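Local coordinates for protein ulvan Lyase-PL25 (Pseudoalteromonas sp. PLSV, PDB 5UAM) that cleaves ulvan, the sulfated cell-wall polysaccharide of green seaweeds, as a polysaccharide lyase of family PL25 with a beta-propeller fold, at residues A[232-237]-A[263-268]; A[406-411]-A[430-435]. One frame throughout, in Å; residues are numbered along the deposited sequence. Where two conformers were deposited one is given.

Interaction 1: residues A[232-237]-A[263-268]; sequences NIIVSY and FMSFNT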
loop_
_atom_site.group_PDB
_atom_site.type_symbol
_atom_site.label_atom_id
_atom_site.label_comp_id
_atom_site.label_asym_id
_atom_site.label_seq_id
_atom_site.Cartn_x
_atom_site.Cartn_y
_atom_site.Cartn_z
ATOM N N ASN A 232 -18.089 -4.176 5.478
ATOM C CA ASN A 232 -16.976 -3.890 6.365
ATOM C C ASN A 232 -15.691 -3.594 5.601
ATOM O O ASN A 232 -15.435 -4.137 4.522
ATOM C CB ASN A 232 -16.715 -5.072 7.289
ATOM C CG ASN A 232 -17.887 -5.353 8.181
ATOM O OD1 ASN A 232 -18.451 -4.430 8.756
ATOM N ND2 ASN A 232 -18.293 -6.616 8.263
ATOM N N ILE A 233 -14.899 -2.707 6.193
ATOM C CA ILE A 233 -13.518 -2.436 5.824
ATOM C C ILE A 233 -12.653 -2.909 6.980
ATOM O O ILE A 233 -13.023 -2.744 8.145
ATOM C CB ILE A 233 -13.338 -0.927 5.556
ATOM C CG1 ILE A 233 -14.015 -0.567 4.224
ATOM C CG2 ILE A 233 -11.859 -0.497 5.605
ATOM C CD1 ILE A 233 -14.100 0.935 3.963
ATOM N N ILE A 234 -11.519 -3.525 6.675
ATOM C CA ILE A 234 -10.621 -4.051 7.695
ATOM C C ILE A 234 -9.310 -3.280 7.632
ATOM O O ILE A 234 -8.906 -2.802 6.567
ATOM C CB ILE A 234 -10.402 -5.574 7.559
ATOM C CG1 ILE A 234 -9.804 -5.952 6.214
ATOM C CG2 ILE A 234 -11.721 -6.309 7.838
ATOM C CD1 ILE A 234 -9.380 -7.415 6.142
ATOM N N VAL A 235 -8.682 -3.098 8.788
ATOM C CA VAL A 235 -7.497 -2.253 8.896
ATOM C C VAL A 235 -6.467 -2.945 9.787
ATOM O O VAL A 235 -6.762 -3.244 10.951
ATOM C CB VAL A 235 -7.834 -0.863 9.457
ATOM C CG1 VAL A 235 -6.594 0.035 9.438
ATOM C CG2 VAL A 235 -8.993 -0.235 8.666
ATOM N N SER A 236 -5.251 -3.154 9.262
ATOM C CA SER A 236 -4.130 -3.602 10.066
ATOM C C SER A 236 -3.147 -2.452 10.187
ATOM O O SER A 236 -3.034 -1.610 9.294
ATOM C CB SER A 236 -3.450 -4.838 9.491
ATOM O OG SER A 236 -3.003 -4.586 8.175
ATOM N N TYR A 237 -2.449 -2.392 11.305
ATOM C CA TYR A 237 -1.593 -1.236 11.517
ATOM C C TYR A 237 -0.473 -1.581 12.482
ATOM O O TYR A 237 -0.615 -2.462 13.319
ATOM C CB TYR A 237 -2.381 -0.023 12.020
ATOM C CG TYR A 237 -3.357 -0.207 13.172
ATOM C CD1 TYR A 237 -4.613 -0.784 12.972
ATOM C CD2 TYR A 237 -3.067 0.300 14.431
ATOM C CE1 TYR A 237 -5.519 -0.874 13.992
ATOM C CE2 TYR A 237 -3.972 0.212 15.456
ATOM C CZ TYR A 237 -5.207 -0.370 15.236
ATOM O OH TYR A 237 -6.124 -0.427 16.272
ATOM N N PHE A 263 -5.253 -4.887 14.643
ATOM C CA PHE A 263 -6.342 -5.143 13.704
ATOM C C PHE A 263 -7.661 -4.569 14.212
ATOM O O PHE A 263 -8.008 -4.746 15.373
ATOM C CB PHE A 263 -6.545 -6.650 13.506
ATOM C CG PHE A 263 -7.659 -6.983 12.573
ATOM C CD1 PHE A 263 -7.443 -7.025 11.207
ATOM C CD2 PHE A 263 -8.942 -7.202 13.053
ATOM C CE1 PHE A 263 -8.497 -7.287 10.349
ATOM C CE2 PHE A 263 -9.967 -7.447 12.190
ATOM C CZ PHE A 263 -9.748 -7.496 10.847
ATOM N N MET A 264 -8.420 -3.933 13.319
ATOM C CA MET A 264 -9.789 -3.571 13.637
ATOM C C MET A 264 -10.614 -3.512 12.359
ATOM O O MET A 264 -10.079 -3.517 11.251
ATOM C CB MET A 264 -9.859 -2.258 14.433
ATOM C CG MET A 264 -9.323 -1.055 13.710
ATOM S SD MET A 264 -9.038 0.236 14.950
ATOM C CE MET A 264 -8.459 1.591 13.922
ATOM N N SER A 265 -11.930 -3.420 12.538
ATOM C CA SER A 265 -12.897 -3.455 11.451
ATOM C C SER A 265 -13.816 -2.240 11.548
ATOM O O SER A 265 -14.119 -1.764 12.636
ATOM C CB SER A 265 -13.712 -4.754 11.559
ATOM O OG SER A 265 -14.570 -4.970 10.456
ATOM N N PHE A 266 -14.270 -1.765 10.390
ATOM C CA PHE A 266 -15.113 -0.586 10.228
ATOM C C PHE A 266 -16.363 -1.032 9.487
ATOM O O PHE A 266 -16.289 -1.452 8.329
ATOM C CB PHE A 266 -14.307 0.437 9.422
ATOM C CG PHE A 266 -15.062 1.659 8.941
ATOM C CD1 PHE A 266 -16.191 2.162 9.569
ATOM C CD2 PHE A 266 -14.588 2.312 7.825
ATOM C CE1 PHE A 266 -16.826 3.318 9.075
ATOM C CE2 PHE A 266 -15.212 3.454 7.333
ATOM C CZ PHE A 266 -16.314 3.948 7.937
ATOM N N ASN A 267 -17.510 -0.961 10.149
ATOM C CA ASN A 267 -18.781 -1.247 9.504
ATOM C C ASN A 267 -19.254 0.037 8.831
ATOM O O ASN A 267 -19.622 1.000 9.505
ATOM C CB ASN A 267 -19.787 -1.745 10.533
ATOM C CG ASN A 267 -21.130 -2.094 9.921
ATOM O OD1 ASN A 267 -21.629 -1.413 9.022
ATOM N ND2 ASN A 267 -21.736 -3.156 10.431
ATOM N N THR A 268 -19.207 0.069 7.495
ATOM C CA THR A 268 -19.531 1.312 6.802
ATOM C C THR A 268 -21.015 1.634 6.798
ATOM O O THR A 268 -21.372 2.776 6.497
ATOM C CB THR A 268 -19.036 1.287 5.352
ATOM O OG1 THR A 268 -19.765 0.298 4.599
ATOM C CG2 THR A 268 -17.557 1.042 5.283
HETATM O O HOH W 1 -17.055 -4.349 11.210
#
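I233 pairs with F266 and V235 with M264 along two antiparallel strands, 232-237 and 263-267, and each pair exchanges two backbone hydrogen bonds. F266 N reaches I233 O at 2.7 Å, and M264 N likewise donates to V235 O. At the non-hydrogen-bonded pairs, such as I234-S265, the CA atoms come closer, and CA-H...O contacts like N232 CA to F266 O, 3.2 Å, add to the pairing.

Apolar contacts differ between the two faces. On the face of I233, V235, M264 and F266, the T268 methyl CG2 sits 3.9 Å above the F266 ring plane, near its rim, and touches I233 CD1. On the other face F263, its CG anti to the backbone N (chi1 179°), carries its ring diagonally to I234, two residues from its pairing partner S236, with CE1 3.8 Å from I234 CB.

A Met-aromatic contact joins M264 to Y237. The extended thioether crosses the phenol roughly at right angles and approaches obliquely, with SD 3.3 Å from Y237 OH and 4.8 Å from the ring centroid. The hydroxyl has its hydrogen bond elsewhere, with T294. An alanine at Y237 would remove ring and hydroxyl together, and is likely to leave the M264 sulfur without its aromatic neighbour and T294 without its phenolic partner.

Polar side chains meet at the more exposed end. N232 OD1 comes 3.3 Å from N267 CA, the two amide planes 80° apart, while N267 OD1 takes hydrogen bonds from K269 N and T270 N. In one of two S265 conformers a water joins OG to N232 OD1, weakly at the latter, so this bridge may not be permanent.

The chemistry thus grades from buried sulfur-aromatic cluster to polar amide end; main-chain bonds hold the strands together, and the side-chain contacts are specific to this register.

Interaction 2: residues A[406-411]-A[430-435]; sequences LRKDNA and VAEKVS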
loop_
_atom_site.group_PDB
_atom_site.type_symbol
_atom_site.label_atom_id
_atom_site.label_comp_id
_atom_site.label_asym_id
_atom_site.label_seq_id
_atom_site.Cartn_x
_atom_site.Cartn_y
_atom_site.Cartn_z
ATOM N N LEU A 406 8.740 -14.040 -11.897
ATOM C CA LEU A 406 9.664 -13.092 -12.505
ATOM C C LEU A 406 10.975 -13.138 -11.740
ATOM O O LEU A 406 10.972 -13.212 -10.510
ATOM C CB LEU A 406 9.089 -11.658 -12.476
ATOM C CG LEU A 406 9.706 -10.678 -13.461
ATOM C CD1 LEU A 406 9.354 -11.037 -14.877
ATOM C CD2 LEU A 406 9.241 -9.268 -13.144
ATOM N N ARG A 407 12.091 -13.139 -12.470
ATOM C CA ARG A 407 13.394 -13.138 -11.829
ATOM C C ARG A 407 14.325 -12.318 -12.701
ATOM O O ARG A 407 14.362 -12.530 -13.913
ATOM C CB ARG A 407 13.918 -14.569 -11.683
ATOM C CG ARG A 407 15.171 -14.651 -10.845
ATOM C CD ARG A 407 15.612 -16.092 -10.582
ATOM N NE ARG A 407 16.844 -16.090 -9.796
ATOM C CZ ARG A 407 17.033 -16.742 -8.656
ATOM N NH1 ARG A 407 18.204 -16.628 -8.046
ATOM N NH2 ARG A 407 16.086 -17.520 -8.132
ATOM N N LYS A 408 15.023 -11.357 -12.099
ATOM C CA LYS A 408 15.926 -10.500 -12.870
ATOM C C LYS A 408 17.265 -10.355 -12.160
ATOM O O LYS A 408 17.327 -9.969 -10.995
ATOM C CB LYS A 408 15.305 -9.124 -13.115
ATOM C CG LYS A 408 13.985 -9.166 -13.874
ATOM C CD LYS A 408 14.213 -9.475 -15.329
ATOM C CE LYS A 408 12.906 -9.533 -16.075
ATOM N NZ LYS A 408 13.126 -9.887 -17.504
ATOM N N ASP A 409 18.339 -10.609 -12.886
ATOM C CA ASP A 409 19.669 -10.399 -12.344
ATOM C C ASP A 409 19.920 -8.911 -12.122
ATOM O O ASP A 409 19.436 -8.051 -12.872
ATOM C CB ASP A 409 20.731 -10.918 -13.321
ATOM C CG ASP A 409 20.464 -12.333 -13.790
ATOM O OD1 ASP A 409 20.383 -13.254 -12.953
ATOM O OD2 ASP A 409 20.367 -12.547 -15.012
ATOM N N ASN A 410 20.747 -8.615 -11.116
ATOM C CA ASN A 410 21.288 -7.275 -10.930
ATOM C C ASN A 410 20.188 -6.245 -10.740
ATOM O O ASN A 410 20.247 -5.145 -11.291
ATOM C CB ASN A 410 22.218 -6.896 -12.085
ATOM C CG ASN A 410 23.247 -7.961 -12.356
ATOM O OD1 ASN A 410 23.388 -8.456 -13.492
ATOM N ND2 ASN A 410 24.006 -8.310 -11.330
ATOM N N ALA A 411 19.202 -6.586 -9.915
ATOM C CA ALA A 411 18.039 -5.735 -9.742
ATOM C C ALA A 411 17.404 -6.055 -8.399
ATOM O O ALA A 411 17.766 -7.019 -7.727
ATOM C CB ALA A 411 17.016 -5.994 -10.852
ATOM N N VAL A 430 4.961 -5.100 -10.864
ATOM C CA VAL A 430 6.341 -5.257 -10.428
ATOM C C VAL A 430 7.173 -4.202 -11.135
ATOM O O VAL A 430 6.983 -3.955 -12.331
ATOM C CB VAL A 430 6.901 -6.646 -10.814
ATOM C CG1 VAL A 430 8.220 -6.916 -10.079
ATOM C CG2 VAL A 430 5.903 -7.737 -10.544
ATOM N N ALA A 431 8.107 -3.598 -10.411
ATOM C CA ALA A 431 9.074 -2.652 -10.969
ATOM C C ALA A 431 10.475 -3.204 -10.793
ATOM O O ALA A 431 10.876 -3.568 -9.687
ATOM C CB ALA A 431 8.948 -1.297 -10.263
ATOM N N GLU A 432 11.226 -3.256 -11.887
ATOM C CA GLU A 432 12.578 -3.817 -11.898
ATOM C C GLU A 432 13.555 -2.675 -11.632
ATOM O O GLU A 432 14.036 -2.000 -12.546
ATOM C CB GLU A 432 12.849 -4.481 -13.248
ATOM C CG GLU A 432 14.228 -5.078 -13.432
ATOM C CD GLU A 432 14.468 -5.517 -14.852
ATOM O OE1 GLU A 432 13.683 -5.129 -15.745
ATOM O OE2 GLU A 432 15.429 -6.257 -15.078
ATOM N N LYS A 433 13.843 -2.432 -10.356
ATOM C CA LYS A 433 14.731 -1.343 -9.974
ATOM C C LYS A 433 16.173 -1.715 -10.278
ATOM O O LYS A 433 16.703 -2.687 -9.729
ATOM C CB LYS A 433 14.579 -1.054 -8.488
ATOM C CG LYS A 433 13.180 -0.633 -8.104
ATOM C CD LYS A 433 13.122 -0.140 -6.682
ATOM C CE LYS A 433 13.277 -1.270 -5.695
ATOM N NZ LYS A 433 13.183 -0.788 -4.285
ATOM N N VAL A 434 16.812 -0.927 -11.139
ATOM C CA VAL A 434 18.219 -1.102 -11.475
ATOM C C VAL A 434 18.922 0.193 -11.108
ATOM O O VAL A 434 19.743 0.228 -10.188
ATOM C CB VAL A 434 18.392 -1.464 -12.956
ATOM C CG1 VAL A 434 19.851 -1.693 -13.295
ATOM C CG2 VAL A 434 17.596 -2.708 -13.255
ATOM N N SER A 435 18.618 1.271 -11.823
ATOM C CA SER A 435 18.914 2.597 -11.307
ATOM C C SER A 435 17.614 3.179 -10.793
ATOM O O SER A 435 16.626 2.471 -10.615
ATOM C CB SER A 435 19.538 3.477 -12.377
ATOM O OG SER A 435 18.585 3.761 -13.358
#
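K408 and E432 meet through carbon rather than charge: the lysine methylenes CB, CG and CD all lie against the carboxylate, with CD 3.4 Å from E432 OE2. The two side chains lie nearly perpendicular. A bend at chi2 (-74°) turns the lysine chain beyond CG, and NZ remains 4.9 Å from E432 OE2, so the opposite charges probably attract at a distance without forming a salt bridge.

Beside this pair, A411 fits against the backbone of the other segment. Its CA makes a CA-H...O contact of 3.3 Å with K433 O, and its methyl CB rests 3.9 Å from E432 CG and close to V434 CG2. V434 also brings CG1 to 4.0 Å from N410 O. At the other end, L406 and V430 pass alongside one another, running opposite ways, and touch through L406 CD2 and V430 CG1 at 4.0 Å.

The next shell sets these groups in place. Y442 hydrogen-bonds E432 OE1, which leaves OE2 as the oxygen facing K408, and the tyrosine also touches L406 and K408. F413 contacts L406, K408 and V430. The backbone of A411 is tied to N383, with its carbonyl O held by the N380 side-chain amide. In one of its two conformers, K433 turns its amine away to N36, an asparagine assigned to substrate binding.

The two segments belong to different sheets: strand 400-408 is the outermost strand of one four-stranded antiparallel sheet, and 428-433 is an inner strand of the next. The sheets therefore meet mainly through side chains and one CA-H...O contact, with no strand pairing between these segments, while 409-411 forms the turn leading into strand 412-415 of the second sheet. Such blade-to-blade packing beside a connecting turn is characteristic of a beta-propeller.

How the interactions relate
The two contacts illustrate two complementary ways of building a propeller: interaction 1 joins neighbouring strands within a sheet, whereas interaction 2 packs one sheet against the next. They lie on opposite sides of the chain's centre, with their own centres 34 Å apart and nearest atoms about 21 Å apart, so neither touches the other. Each nevertheless lies near residues assigned to substrate binding. In interaction 1 the Y237 side chain is about 6 Å from that of Y222 and about 10 Å from that of the zinc ligand H240; in interaction 2 the K433 side chain, in one of its two conformers, lies about 8 Å from that of N98.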